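Local coordinates for molybdopterin biosynthesis moeA protein (Pyrococcus horikoshii, PDB 1WU2) that probably takes part in molybdenum cofactor biosynthesis, where members of the MoeA family act in inserting molybdenum into molybdopterin, at residues A[285-290]-A[294-299]; A[14-19]-A[274-279]; A[213-218]-A[301-306]; A[279-284]-A[308-313]; A[186-191]-A[241-246]. All coordinates share one frame; numbering follows the deposited sequence.

Three of the five contacts (1, 2 and 5) reach one mixed sheet; contact 3 joins two helices, and contact 4 joins helix 300-319 to a strand of another sheet. Contacts 1, 3, 4 and 5 are buried, whereas contact 2 lies at the margin, where an N-terminal helix covers the edge strand. Contact 1 is the only one of the five whose two segments are hydrogen-bonded to each other, and it adds an aromatic cluster to its hairpin. Contacts 3 and 4 share helix 300-319 and are essentially apolar across their segments; contacts 2 and 4 share Thr279. Contact 5 differs in chemistry, setting an isoleucine against a lysine and a threonine.

Contact 1 (A[285-290]-A[294-299])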
# COMPACT_ATOMS: atom_id res chain seq x y z
N ARG A 285 -12.99 -23.01 2.83
CA ARG A 285 -13.38 -23.92 3.91
C ARG A 285 -12.38 -25.05 4.21
O ARG A 285 -12.04 -25.26 5.37
CB ARG A 285 -14.80 -24.48 3.64
CG ARG A 285 -15.04 -25.94 4.00
CD ARG A 285 -16.46 -26.40 3.73
NE ARG A 285 -16.63 -27.84 3.95
CZ ARG A 285 -17.79 -28.46 4.10
NH1 ARG A 285 -18.95 -27.79 4.05
NH2 ARG A 285 -17.81 -29.78 4.31
N PRO A 286 -11.90 -25.76 3.19
CA PRO A 286 -10.97 -26.89 3.42
C PRO A 286 -9.55 -26.52 3.89
O PRO A 286 -8.68 -27.39 3.85
CB PRO A 286 -10.92 -27.59 2.05
CG PRO A 286 -12.04 -26.99 1.25
CD PRO A 286 -12.20 -25.60 1.76
N PHE A 287 -9.32 -25.29 4.31
CA PHE A 287 -8.01 -24.86 4.81
C PHE A 287 -7.63 -25.60 6.10
O PHE A 287 -8.47 -25.79 6.99
CB PHE A 287 -7.99 -23.35 5.05
CG PHE A 287 -6.74 -22.85 5.72
CD1 PHE A 287 -5.59 -22.61 4.98
CD2 PHE A 287 -6.72 -22.62 7.08
CE1 PHE A 287 -4.43 -22.15 5.60
CE2 PHE A 287 -5.57 -22.17 7.71
CZ PHE A 287 -4.42 -21.93 6.97
N GLY A 288 -6.37 -26.03 6.18
CA GLY A 288 -5.80 -26.60 7.40
C GLY A 288 -4.40 -26.06 7.66
O GLY A 288 -3.83 -25.35 6.82
N TYR A 289 -3.84 -26.40 8.82
CA TYR A 289 -2.48 -25.99 9.16
C TYR A 289 -1.86 -26.85 10.26
O TYR A 289 -2.52 -27.24 11.22
CB TYR A 289 -2.46 -24.52 9.60
CG TYR A 289 -1.16 -24.13 10.27
CD1 TYR A 289 -0.07 -23.71 9.51
CD2 TYR A 289 -1.01 -24.20 11.65
CE1 TYR A 289 1.13 -23.36 10.11
CE2 TYR A 289 0.19 -23.86 12.26
CZ TYR A 289 1.25 -23.44 11.48
OH TYR A 289 2.44 -23.10 12.08
N GLY A 290 -0.56 -27.11 10.12
CA GLY A 290 0.23 -27.81 11.12
C GLY A 290 1.71 -27.87 10.76
O GLY A 290 2.05 -28.05 9.59
N PHE A 294 0.79 -24.69 5.52
CA PHE A 294 -0.53 -24.15 5.24
C PHE A 294 -1.14 -24.92 4.07
O PHE A 294 -0.64 -24.82 2.95
CB PHE A 294 -0.43 -22.66 4.86
CG PHE A 294 0.03 -21.77 5.99
CD1 PHE A 294 -0.83 -20.81 6.52
CD2 PHE A 294 1.31 -21.85 6.49
CE1 PHE A 294 -0.42 -19.98 7.55
CE2 PHE A 294 1.73 -21.01 7.52
CZ PHE A 294 0.86 -20.08 8.05
N ILE A 295 -2.20 -25.68 4.32
CA ILE A 295 -2.90 -26.41 3.26
C ILE A 295 -3.94 -25.50 2.61
O ILE A 295 -4.91 -25.10 3.24
CB ILE A 295 -3.61 -27.70 3.81
CG1 ILE A 295 -2.80 -28.39 4.92
CG2 ILE A 295 -3.88 -28.67 2.67
CD1 ILE A 295 -1.36 -28.73 4.56
N MSE A 296 -3.74 -25.19 1.33
CA MSE A 296 -4.58 -24.24 0.60
C MSE A 296 -5.47 -24.96 -0.42
O MSE A 296 -5.36 -26.17 -0.61
CB MSE A 296 -3.73 -23.16 -0.08
CG MSE A 296 -2.40 -22.85 0.59
SE MSE A 296 -2.16 -20.97 1.10
CE MSE A 296 -3.33 -20.97 2.58
N SER A 297 -6.33 -24.19 -1.10
CA SER A 297 -7.51 -24.74 -1.79
C SER A 297 -7.39 -24.98 -3.30
O SER A 297 -8.24 -25.66 -3.88
CB SER A 297 -8.72 -23.84 -1.52
OG SER A 297 -9.48 -23.65 -2.70
N GLY A 298 -6.40 -24.38 -3.95
CA GLY A 298 -6.19 -24.61 -5.38
C GLY A 298 -6.93 -23.72 -6.35
O GLY A 298 -6.45 -23.51 -7.47
N TYR A 299 -8.09 -23.20 -5.96
CA TYR A 299 -8.82 -22.27 -6.82
C TYR A 299 -8.50 -20.83 -6.41
O TYR A 299 -8.59 -20.50 -5.23
CB TYR A 299 -10.33 -22.58 -6.77
CG TYR A 299 -10.69 -23.76 -7.65
CD1 TYR A 299 -11.34 -24.88 -7.12
CD2 TYR A 299 -10.33 -23.79 -9.01
CE1 TYR A 299 -11.65 -25.98 -7.93
CE2 TYR A 299 -10.64 -24.88 -9.81
CZ TYR A 299 -11.29 -25.97 -9.27
OH TYR A 299 -11.59 -27.04 -10.08
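Tyr289 presents the edge of its ring to one face of Phe294 in an edge-to-face pair, the planes inclined at 61° and the centroids 4.8 Å apart. Tyr289 CD1 stands over the centre of the Phe294 ring, while the shortest approach is Tyr289 CE1 to Phe294 CE2, 3.5 Å. The ring of Phe287 is met at its edge, by Phe294 CD1 lying in its plane (3.8 Å from Phe287 CZ) and by the selenomethionine methyl Met296 CE (3.4 Å from Phe287 CE1). Phe287 sets CG opposite the backbone N (chi1 173°), which lays the ring alongside Phe294 and Met296, all three pointing the same way.

Beneath the rings, the antiparallel hairpin is held by Ile295 N to Gly288 O, 3.0 Å. The return bond, Gly288 N to Ile295 O at 3.4 Å, is weak, and the same Ile295 O also accepts a CA-H contact from Phe287.

Leu17 of helix 10-20 touches all three aromatic rings. Phe287 also stacks on Phe310 of helix 300-319, and strands 252-255 and 276-277 extend the sheet beyond the two hairpin strands.

Contact 2 (A[14-19]-A[274-279])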
# COMPACT_ATOMS: atom_id res chain seq x y z
N LEU A 14 -7.56 -19.12 13.81
CA LEU A 14 -6.56 -18.08 13.64
C LEU A 14 -5.66 -18.03 14.86
O LEU A 14 -4.47 -17.77 14.75
CB LEU A 14 -7.22 -16.72 13.40
CG LEU A 14 -6.27 -15.54 13.14
CD1 LEU A 14 -5.51 -15.73 11.83
CD2 LEU A 14 -7.02 -14.22 13.16
N LYS A 15 -6.24 -18.27 16.04
CA LYS A 15 -5.47 -18.29 17.28
C LYS A 15 -4.56 -19.51 17.37
O LYS A 15 -3.41 -19.40 17.80
CB LYS A 15 -6.41 -18.25 18.49
CG LYS A 15 -5.73 -17.86 19.80
CD LYS A 15 -6.15 -18.76 20.96
CE LYS A 15 -5.83 -18.13 22.31
NZ LYS A 15 -4.37 -18.12 22.60
N LEU A 16 -5.07 -20.67 16.97
CA LEU A 16 -4.30 -21.91 17.01
C LEU A 16 -3.09 -21.78 16.08
O LEU A 16 -1.98 -22.16 16.45
CB LEU A 16 -5.16 -23.11 16.58
CG LEU A 16 -6.18 -23.65 17.58
CD1 LEU A 16 -7.13 -24.63 16.90
CD2 LEU A 16 -5.50 -24.31 18.77
N LEU A 17 -3.34 -21.23 14.90
CA LEU A 17 -2.31 -21.01 13.88
C LEU A 17 -1.25 -20.01 14.32
O LEU A 17 -0.06 -20.29 14.22
CB LEU A 17 -2.97 -20.52 12.59
CG LEU A 17 -2.07 -20.38 11.35
CD1 LEU A 17 -2.75 -20.95 10.12
CD2 LEU A 17 -1.66 -18.93 11.11
N LEU A 18 -1.68 -18.85 14.81
CA LEU A 18 -0.76 -17.76 15.14
C LEU A 18 0.04 -18.01 16.43
O LEU A 18 1.17 -17.54 16.55
CB LEU A 18 -1.51 -16.42 15.26
CG LEU A 18 -2.07 -15.82 13.97
CD1 LEU A 18 -2.87 -14.57 14.27
CD2 LEU A 18 -0.95 -15.52 12.96
N ASP A 19 -0.55 -18.74 17.37
CA ASP A 19 0.17 -19.17 18.58
C ASP A 19 1.32 -20.11 18.22
O ASP A 19 2.33 -20.16 18.93
CB ASP A 19 -0.78 -19.88 19.56
CG ASP A 19 -1.70 -18.92 20.32
OD1 ASP A 19 -1.52 -17.69 20.25
OD2 ASP A 19 -2.65 -19.34 21.02
N LEU A 274 -1.64 -32.19 11.74
CA LEU A 274 -2.47 -30.99 11.68
C LEU A 274 -3.06 -30.58 13.03
O LEU A 274 -3.61 -31.42 13.75
CB LEU A 274 -3.61 -31.20 10.68
CG LEU A 274 -3.18 -31.58 9.25
CD1 LEU A 274 -4.29 -32.30 8.51
CD2 LEU A 274 -2.71 -30.35 8.48
N LEU A 275 -2.93 -29.30 13.37
CA LEU A 275 -3.69 -28.71 14.47
C LEU A 275 -5.17 -28.64 14.12
O LEU A 275 -6.03 -28.95 14.95
CB LEU A 275 -3.18 -27.30 14.79
CG LEU A 275 -1.78 -27.19 15.39
CD1 LEU A 275 -1.31 -25.74 15.38
CD2 LEU A 275 -1.76 -27.75 16.81
N PHE A 276 -5.46 -28.21 12.89
CA PHE A 276 -6.83 -28.22 12.38
C PHE A 276 -6.87 -28.45 10.86
O PHE A 276 -5.86 -28.35 10.17
CB PHE A 276 -7.57 -26.93 12.75
CG PHE A 276 -6.93 -25.68 12.22
CD1 PHE A 276 -7.31 -25.15 10.99
CD2 PHE A 276 -5.94 -25.03 12.95
CE1 PHE A 276 -6.72 -24.00 10.50
CE2 PHE A 276 -5.34 -23.87 12.46
CZ PHE A 276 -5.73 -23.36 11.23
N HIS A 277 -8.07 -28.76 10.37
CA HIS A 277 -8.32 -29.02 8.96
C HIS A 277 -9.83 -29.06 8.77
O HIS A 277 -10.52 -29.87 9.40
CB HIS A 277 -7.69 -30.35 8.53
CG HIS A 277 -7.77 -30.61 7.05
ND1 HIS A 277 -7.56 -29.64 6.10
CD2 HIS A 277 -8.04 -31.75 6.37
CE1 HIS A 277 -7.69 -30.16 4.90
NE2 HIS A 277 -7.98 -31.44 5.03
N GLY A 278 -10.35 -28.19 7.91
CA GLY A 278 -11.77 -27.98 7.80
C GLY A 278 -12.12 -26.83 8.72
O GLY A 278 -12.19 -26.99 9.94
N THR A 279 -12.32 -25.66 8.12
CA THR A 279 -12.55 -24.44 8.86
C THR A 279 -13.86 -23.79 8.40
O THR A 279 -14.49 -24.23 7.44
CB THR A 279 -11.33 -23.49 8.71
OG1 THR A 279 -11.25 -22.59 9.82
CG2 THR A 279 -11.46 -22.58 7.50
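Phe276 carries this contact, pushing its ring against the side of the helix at Leu16 and Leu17. Leu17 CD1 comes to the edge of the ring, near its plane, 4.0 Å from Phe276 CZ. Leu16 runs past the ring in the opposite direction, its CD1 4.1 Å from Phe276 CD2 in an oblique approach. A third touch is made by Leu275, whose CD1 reaches the backbone carbonyl Leu16 O at 3.8 Å. No hydrogen bond crosses between the segments; the contact is van der Waals and largely apolar.

The torsions explain how the ring gets there. Phe276 places CG between its backbone N and carbonyl carbon (chi1 60°), which turns the ring onto the helix; Leu17 takes the alternative with CG opposite its backbone N (chi1 -173°), bringing CD1 to the rim of that ring. Away from the ring, Lys15 NZ and Asp19 OD2 form a salt bridge one turn apart, 2.6 Å long, using the syn lone pair of the carboxylate oxygen. Further out, Leu18 O accepts a hydrogen bond from Lys317 NZ of helix 300-319, while Leu14 and Leu17 lean on Phe310 of that helix. Gly278 is bonded through its backbone to Val8, so the chain just before the helix also holds to the strand end.

Leu275 and Phe276 both face Tyr289 on the neighbouring strand 288-290: a classic beta bulge, here at the start of edge strand 276-277 of the probable molybdopterin-binding domain, covered by a helix of the N-terminal region.

Contact 3 (A[213-218]-A[301-306]); sequences SIMLQG and VSVFAQ
Val303 is the first residue of 301-306, in sequence order, to touch helix 212-222, and it carries most of the contact. Its CG1, set opposite the backbone N (chi1 167°), is met by two methyl groups: Met215 CE at 3.7 Å and Leu216 CD2, also 3.7 Å from Val303 CG1. Met215, a selenomethionine, runs past Val303 in the opposite direction, whereas Leu216 crosses it at about a right angle. The Met215 chain is extended through its first two torsions and bends only at the selenium, with chi3 71°, which brings the terminal methyl round onto the valine.

Next comes Phe304, whose backbone N lies 4.1 Å from Met215 CE; here the methyl meets the root of the side chain, at CB, and not the ring. The ring itself goes to Tyr396 in an edge-to-face pair. Farther along, Gln306 turns to the hairpin, packing on Met296 and Ser297.

This is near-parallel helix-helix packing within the probable molybdopterin-binding domain, with a signed crossing angle of -21°; the axes of the two short segments approach to 10.9 Å. The extended Met215 spans much of that separation, with Leu216 and Val303 filling in. Leu216 also rests on Ile187 of strand 184-190. Leu369 of helix 367-371 covers Met215 and Phe304, Phe345 of strand 343-351 packs against Phe304 and Ala305, and Ala167 of the second subunit reaches Met215.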
# COMPACT_ATOMS: atom_id res chain seq x y z
N SER A 213 0.59 -20.09 -8.25
CA SER A 213 2.00 -19.96 -7.93
C SER A 213 2.43 -18.51 -8.03
O SER A 213 2.92 -17.93 -7.07
CB SER A 213 2.86 -20.82 -8.85
OG SER A 213 4.21 -20.75 -8.45
N ILE A 214 2.22 -17.92 -9.21
CA ILE A 214 2.60 -16.54 -9.46
C ILE A 214 1.81 -15.55 -8.59
O ILE A 214 2.35 -14.52 -8.20
CB ILE A 214 2.47 -16.19 -10.98
CG1 ILE A 214 3.04 -14.80 -11.28
CG2 ILE A 214 1.03 -16.28 -11.46
CD1 ILE A 214 4.46 -14.58 -10.84
N MSE A 215 0.56 -15.87 -8.27
CA MSE A 215 -0.25 -15.01 -7.42
C MSE A 215 0.27 -15.01 -5.99
O MSE A 215 0.34 -13.96 -5.35
CB MSE A 215 -1.73 -15.41 -7.42
CG MSE A 215 -2.60 -14.43 -6.64
SE MSE A 215 -4.48 -14.88 -6.64
CE MSE A 215 -4.42 -16.44 -5.50
N LEU A 216 0.62 -16.19 -5.49
CA LEU A 216 1.17 -16.32 -4.15
C LEU A 216 2.57 -15.71 -4.04
O LEU A 216 2.93 -15.20 -2.99
CB LEU A 216 1.20 -17.78 -3.71
CG LEU A 216 -0.16 -18.37 -3.31
CD1 LEU A 216 -0.05 -19.89 -3.15
CD2 LEU A 216 -0.69 -17.73 -2.04
N GLN A 217 3.35 -15.74 -5.12
CA GLN A 217 4.67 -15.11 -5.12
C GLN A 217 4.53 -13.61 -4.87
O GLN A 217 5.18 -13.07 -3.99
CB GLN A 217 5.39 -15.35 -6.45
CG GLN A 217 6.00 -16.74 -6.58
CD GLN A 217 6.29 -17.13 -8.02
OE1 GLN A 217 7.24 -16.62 -8.62
NE2 GLN A 217 5.48 -18.03 -8.57
N GLY A 218 3.66 -12.96 -5.63
CA GLY A 218 3.39 -11.55 -5.45
C GLY A 218 2.82 -11.20 -4.09
O GLY A 218 3.18 -10.17 -3.52
N VAL A 301 -9.69 -17.74 -6.26
CA VAL A 301 -10.52 -16.94 -5.37
C VAL A 301 -10.40 -17.45 -3.93
O VAL A 301 -10.29 -16.67 -2.99
CB VAL A 301 -12.00 -16.93 -5.80
CG1 VAL A 301 -12.86 -16.17 -4.80
CG2 VAL A 301 -12.15 -16.32 -7.20
N SER A 302 -10.43 -18.77 -3.79
CA SER A 302 -10.32 -19.42 -2.48
C SER A 302 -8.93 -19.31 -1.83
O SER A 302 -8.83 -19.20 -0.61
CB SER A 302 -10.72 -20.89 -2.61
OG SER A 302 -10.69 -21.56 -1.37
N VAL A 303 -7.87 -19.34 -2.63
CA VAL A 303 -6.51 -19.14 -2.12
C VAL A 303 -6.31 -17.71 -1.61
O VAL A 303 -5.62 -17.50 -0.62
CB VAL A 303 -5.44 -19.44 -3.22
CG1 VAL A 303 -4.05 -18.95 -2.80
CG2 VAL A 303 -5.41 -20.92 -3.52
N PHE A 304 -6.93 -16.75 -2.29
CA PHE A 304 -6.81 -15.33 -1.95
C PHE A 304 -7.43 -15.05 -0.58
O PHE A 304 -6.83 -14.36 0.24
CB PHE A 304 -7.50 -14.48 -3.02
CG PHE A 304 -7.35 -12.99 -2.82
CD1 PHE A 304 -6.23 -12.32 -3.29
CD2 PHE A 304 -8.35 -12.26 -2.18
CE1 PHE A 304 -6.09 -10.95 -3.12
CE2 PHE A 304 -8.22 -10.89 -2.01
CZ PHE A 304 -7.09 -10.23 -2.48
N ALA A 305 -8.62 -15.58 -0.35
CA ALA A 305 -9.30 -15.45 0.93
C ALA A 305 -8.52 -16.14 2.05
O ALA A 305 -8.44 -15.63 3.16
CB ALA A 305 -10.70 -16.01 0.84
N GLN A 306 -7.95 -17.29 1.74
CA GLN A 306 -7.14 -18.03 2.70
C GLN A 306 -5.84 -17.28 3.03
O GLN A 306 -5.35 -17.35 4.15
CB GLN A 306 -6.82 -19.42 2.18
CG GLN A 306 -7.99 -20.39 2.31
CD GLN A 306 -7.76 -21.69 1.57
OE1 GLN A 306 -6.79 -21.84 0.83
NE2 GLN A 306 -8.67 -22.65 1.78

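Contact 4 (A[279-284]-A[308-313]); sequences TTIKPG and NLFVKH
Thr279 OG1 sits at the edge of the Phe310 ring, near its plane and 4.3 Å from Phe310 CZ, while its hydrogen bond goes to Val8 O. A neighbouring polar bond ties the other end of the segment to the same helix: Gly284 O accepts Gln306 NE2. Between these two points the packing is apolar and depends on Ile281. Its CG1 lies between the backbone N and the carbonyl carbon (chi1 73°), which carries CD1 over to the helix. There Ile281 CD1 meets Leu309 CD1 tip to tip at 3.9 Å and comes to the edge of the Phe310 ring, 4.1 Å from Phe310 CE1. Ile281 CG2 touches Leu309 CD1 as well, so the leucine methyl rests against both branches of the isoleucine.

After strand 276-277 the chain leaves the hairpin sheet of the probable molybdopterin-binding domain, and the short strand 281-282 pairs parallel with strand 343-351 in the C-terminal region; Ile281 therefore packs helix 300-319 at the junction of these two parts of the fold. A cis peptide precedes Pro283.

The helix has a wider pi-type turn at 308-311. Leu309 O receives Tyr10 OH, and the ring of Tyr10 forms an edge-to-face pair with Phe310.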
# COMPACT_ATOMS: atom_id res chain seq x y z
N THR A 279 -12.32 -25.66 8.12
CA THR A 279 -12.55 -24.44 8.86
C THR A 279 -13.86 -23.79 8.40
O THR A 279 -14.49 -24.23 7.44
CB THR A 279 -11.33 -23.49 8.71
OG1 THR A 279 -11.25 -22.59 9.82
CG2 THR A 279 -11.46 -22.58 7.50
N THR A 280 -14.24 -22.73 9.09
CA THR A 280 -15.55 -22.13 8.94
C THR A 280 -15.65 -21.12 7.77
O THR A 280 -16.75 -20.81 7.31
CB THR A 280 -15.95 -21.50 10.30
OG1 THR A 280 -16.67 -22.46 11.08
CG2 THR A 280 -16.91 -20.38 10.16
N ILE A 281 -14.51 -20.64 7.27
CA ILE A 281 -14.53 -19.58 6.25
C ILE A 281 -15.15 -20.04 4.93
O ILE A 281 -15.19 -21.23 4.62
CB ILE A 281 -13.11 -18.98 6.02
CG1 ILE A 281 -12.20 -19.95 5.25
CG2 ILE A 281 -12.47 -18.56 7.34
CD1 ILE A 281 -10.96 -19.30 4.68
N LYS A 282 -15.62 -19.07 4.15
CA LYS A 282 -16.26 -19.32 2.87
C LYS A 282 -16.04 -18.11 1.95
O LYS A 282 -16.50 -17.02 2.27
CB LYS A 282 -17.77 -19.56 3.05
CG LYS A 282 -18.49 -20.04 1.79
CD LYS A 282 -20.00 -19.85 1.90
CE LYS A 282 -20.70 -20.10 0.56
NZ LYS A 282 -21.41 -18.88 0.06
N PRO A 283 -15.34 -18.28 0.82
CA PRO A 283 -14.70 -19.54 0.42
C PRO A 283 -13.46 -19.87 1.26
O PRO A 283 -13.10 -19.10 2.15
CB PRO A 283 -14.30 -19.28 -1.04
CG PRO A 283 -14.12 -17.80 -1.12
CD PRO A 283 -15.12 -17.21 -0.17
N GLY A 284 -12.82 -21.00 0.96
CA GLY A 284 -11.60 -21.41 1.64
C GLY A 284 -11.82 -22.37 2.80
O GLY A 284 -10.93 -22.55 3.63
N ASN A 308 -5.35 -13.86 2.83
CA ASN A 308 -5.69 -12.66 3.60
C ASN A 308 -6.15 -12.96 5.03
O ASN A 308 -5.86 -12.19 5.95
CB ASN A 308 -6.76 -11.85 2.86
CG ASN A 308 -6.17 -11.01 1.75
OD1 ASN A 308 -5.62 -9.94 2.01
ND2 ASN A 308 -6.29 -11.48 0.51
N LEU A 309 -6.83 -14.09 5.22
CA LEU A 309 -7.40 -14.44 6.52
C LEU A 309 -6.42 -15.18 7.42
O LEU A 309 -6.61 -15.21 8.64
CB LEU A 309 -8.69 -15.27 6.35
CG LEU A 309 -9.89 -14.52 5.76
CD1 LEU A 309 -10.99 -15.49 5.39
CD2 LEU A 309 -10.41 -13.48 6.73
N PHE A 310 -5.38 -15.78 6.85
CA PHE A 310 -4.43 -16.58 7.63
C PHE A 310 -2.99 -16.18 7.37
O PHE A 310 -2.32 -15.67 8.27
CB PHE A 310 -4.61 -18.07 7.31
CG PHE A 310 -5.87 -18.66 7.87
CD1 PHE A 310 -6.89 -19.09 7.04
CD2 PHE A 310 -6.03 -18.80 9.24
CE1 PHE A 310 -8.05 -19.64 7.56
CE2 PHE A 310 -7.19 -19.36 9.77
CZ PHE A 310 -8.20 -19.77 8.92
N VAL A 311 -2.52 -16.39 6.15
CA VAL A 311 -1.11 -16.22 5.81
C VAL A 311 -0.62 -14.79 6.06
O VAL A 311 0.45 -14.59 6.64
CB VAL A 311 -0.83 -16.60 4.33
CG1 VAL A 311 0.67 -16.52 4.04
CG2 VAL A 311 -1.34 -18.01 4.03
N LYS A 312 -1.40 -13.80 5.63
CA LYS A 312 -1.08 -12.39 5.79
C LYS A 312 -0.74 -12.05 7.25
O LYS A 312 0.22 -11.34 7.52
CB LYS A 312 -2.27 -11.53 5.31
CG LYS A 312 -2.17 -10.05 5.64
CD LYS A 312 -3.18 -9.22 4.86
CE LYS A 312 -4.57 -9.27 5.47
NZ LYS A 312 -5.36 -8.03 5.19
N HIS A 313 -1.54 -12.57 8.18
CA HIS A 313 -1.36 -12.29 9.60
C HIS A 313 -0.21 -13.07 10.23
O HIS A 313 0.41 -12.59 11.18
CB HIS A 313 -2.67 -12.56 10.35
CG HIS A 313 -3.81 -11.73 9.85
ND1 HIS A 313 -3.79 -10.35 9.87
CD2 HIS A 313 -4.98 -12.08 9.26
CE1 HIS A 313 -4.91 -9.89 9.35
NE2 HIS A 313 -5.65 -10.92 8.96

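Contact 5 (A[186-191]-A[241-246])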
# COMPACT_ATOMS: atom_id res chain seq x y z
N GLY A 186 7.92 -21.22 1.38
CA GLY A 186 7.88 -22.21 0.33
C GLY A 186 6.52 -22.26 -0.35
O GLY A 186 5.50 -21.98 0.28
N ILE A 187 6.51 -22.61 -1.63
CA ILE A 187 5.29 -22.70 -2.42
C ILE A 187 5.32 -23.99 -3.24
O ILE A 187 6.10 -24.10 -4.19
CB ILE A 187 5.13 -21.47 -3.35
CG1 ILE A 187 4.94 -20.19 -2.52
CG2 ILE A 187 3.96 -21.65 -4.30
CD1 ILE A 187 4.93 -18.91 -3.33
N ILE A 188 4.48 -24.95 -2.86
CA ILE A 188 4.32 -26.20 -3.60
C ILE A 188 2.95 -26.22 -4.25
O ILE A 188 1.95 -26.14 -3.55
CB ILE A 188 4.41 -27.42 -2.66
CG1 ILE A 188 5.71 -27.42 -1.87
CG2 ILE A 188 4.29 -28.71 -3.46
CD1 ILE A 188 5.70 -28.41 -0.71
N ILE A 189 2.89 -26.34 -5.57
CA ILE A 189 1.62 -26.53 -6.26
C ILE A 189 1.44 -28.03 -6.49
O ILE A 189 2.42 -28.75 -6.72
CB ILE A 189 1.57 -25.73 -7.59
CG1 ILE A 189 1.34 -24.23 -7.36
CG2 ILE A 189 0.44 -26.22 -8.47
CD1 ILE A 189 2.00 -23.62 -6.15
N THR A 190 0.20 -28.52 -6.42
CA THR A 190 -0.10 -29.94 -6.60
C THR A 190 -1.29 -30.11 -7.56
O THR A 190 -2.25 -29.34 -7.51
CB THR A 190 -0.39 -30.61 -5.23
OG1 THR A 190 0.79 -31.24 -4.73
CG2 THR A 190 -1.40 -31.76 -5.33
N GLY A 191 -1.21 -31.13 -8.41
CA GLY A 191 -2.26 -31.43 -9.38
C GLY A 191 -1.72 -31.87 -10.73
O GLY A 191 -0.98 -31.12 -11.37
N LYS A 241 6.26 -36.02 -0.74
CA LYS A 241 7.05 -36.17 0.48
C LYS A 241 8.30 -35.29 0.54
O LYS A 241 8.97 -35.24 1.57
CB LYS A 241 7.44 -37.64 0.69
CG LYS A 241 7.27 -38.13 2.13
CD LYS A 241 5.79 -38.29 2.49
CE LYS A 241 5.60 -39.33 3.59
NZ LYS A 241 6.56 -39.14 4.71
N GLU A 242 8.62 -34.60 -0.57
CA GLU A 242 9.65 -33.55 -0.57
C GLU A 242 9.18 -32.23 0.08
O GLU A 242 9.88 -31.23 0.03
CB GLU A 242 10.16 -33.27 -1.99
CG GLU A 242 9.07 -33.01 -3.02
CD GLU A 242 9.40 -31.90 -3.99
OE1 GLU A 242 10.18 -32.15 -4.94
OE2 GLU A 242 8.86 -30.80 -3.83
N THR A 243 7.98 -32.24 0.67
CA THR A 243 7.54 -31.20 1.59
C THR A 243 8.51 -31.09 2.78
O THR A 243 8.60 -30.05 3.42
CB THR A 243 6.10 -31.50 2.09
OG1 THR A 243 5.15 -31.20 1.05
CG2 THR A 243 5.67 -30.58 3.24
N LEU A 244 9.20 -32.19 3.08
CA LEU A 244 10.24 -32.20 4.11
C LEU A 244 11.40 -31.26 3.76
O LEU A 244 11.92 -30.58 4.64
CB LEU A 244 10.76 -33.62 4.35
CG LEU A 244 11.15 -33.91 5.81
CD1 LEU A 244 9.91 -34.23 6.64
CD2 LEU A 244 12.17 -35.05 5.89
N GLU A 245 11.79 -31.22 2.49
CA GLU A 245 12.81 -30.28 2.03
C GLU A 245 12.40 -28.82 2.24
O GLU A 245 13.24 -27.97 2.54
CB GLU A 245 13.14 -30.50 0.54
CG GLU A 245 14.36 -29.73 0.05
CD GLU A 245 14.50 -29.73 -1.46
OE1 GLU A 245 15.29 -28.91 -1.98
OE2 GLU A 245 13.83 -30.54 -2.14
N LYS A 246 11.10 -28.54 2.10
CA LYS A 246 10.57 -27.19 2.22
C LYS A 246 10.60 -26.71 3.65
O LYS A 246 10.97 -25.58 3.92
CB LYS A 246 9.13 -27.11 1.70
CG LYS A 246 9.02 -27.12 0.20
CD LYS A 246 9.57 -28.41 -0.38
CE LYS A 246 8.99 -28.77 -1.73
NZ LYS A 246 8.18 -30.02 -1.66
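Ile188 projects its CD1 methyl between Thr243 and Lys246, and around that one carbon the packing is close. Thr243 OG1 lies 3.3 Å from Ile188 CD1, approaching at about a right angle. From the other residue, Lys246 CG comes to 3.7 Å from Ile188 CD1, and the lysine crosses the isoleucine obliquely. Lys246 achieves this by folding back: a bend at chi2 (62°) and another near the end of the chain curl its amino group toward the start of the helix. There it forms a salt bridge with Glu242 OE2, modelled so short that its exact length is doubtful, and the still closer approaches of Lys246 CE and NZ to Ile188 are equally uncertain.

Helix 243-249 follows strand 226-233 and leads into the parallel strand 252-255, with strand 184-190 between the two in the sheet; this is a beta-alpha-beta crossover, and Ile253 and Leu255 join Ile188 beneath the helix.

The other side of segment 241-246 is far looser. Lys241, Leu244 and Glu245 are exposed and make no contact with the strand.

The polar ends are provided for locally: Thr243 OG1 bonds to Ile240 O and Lys246 pairs with Glu242. Ile188 thus meets the lysine chain along its carbons, while the polar ends of Lys246 and Thr243 beside its CD1 are engaged with neighbouring residues of the chain, Glu242 and Ile240.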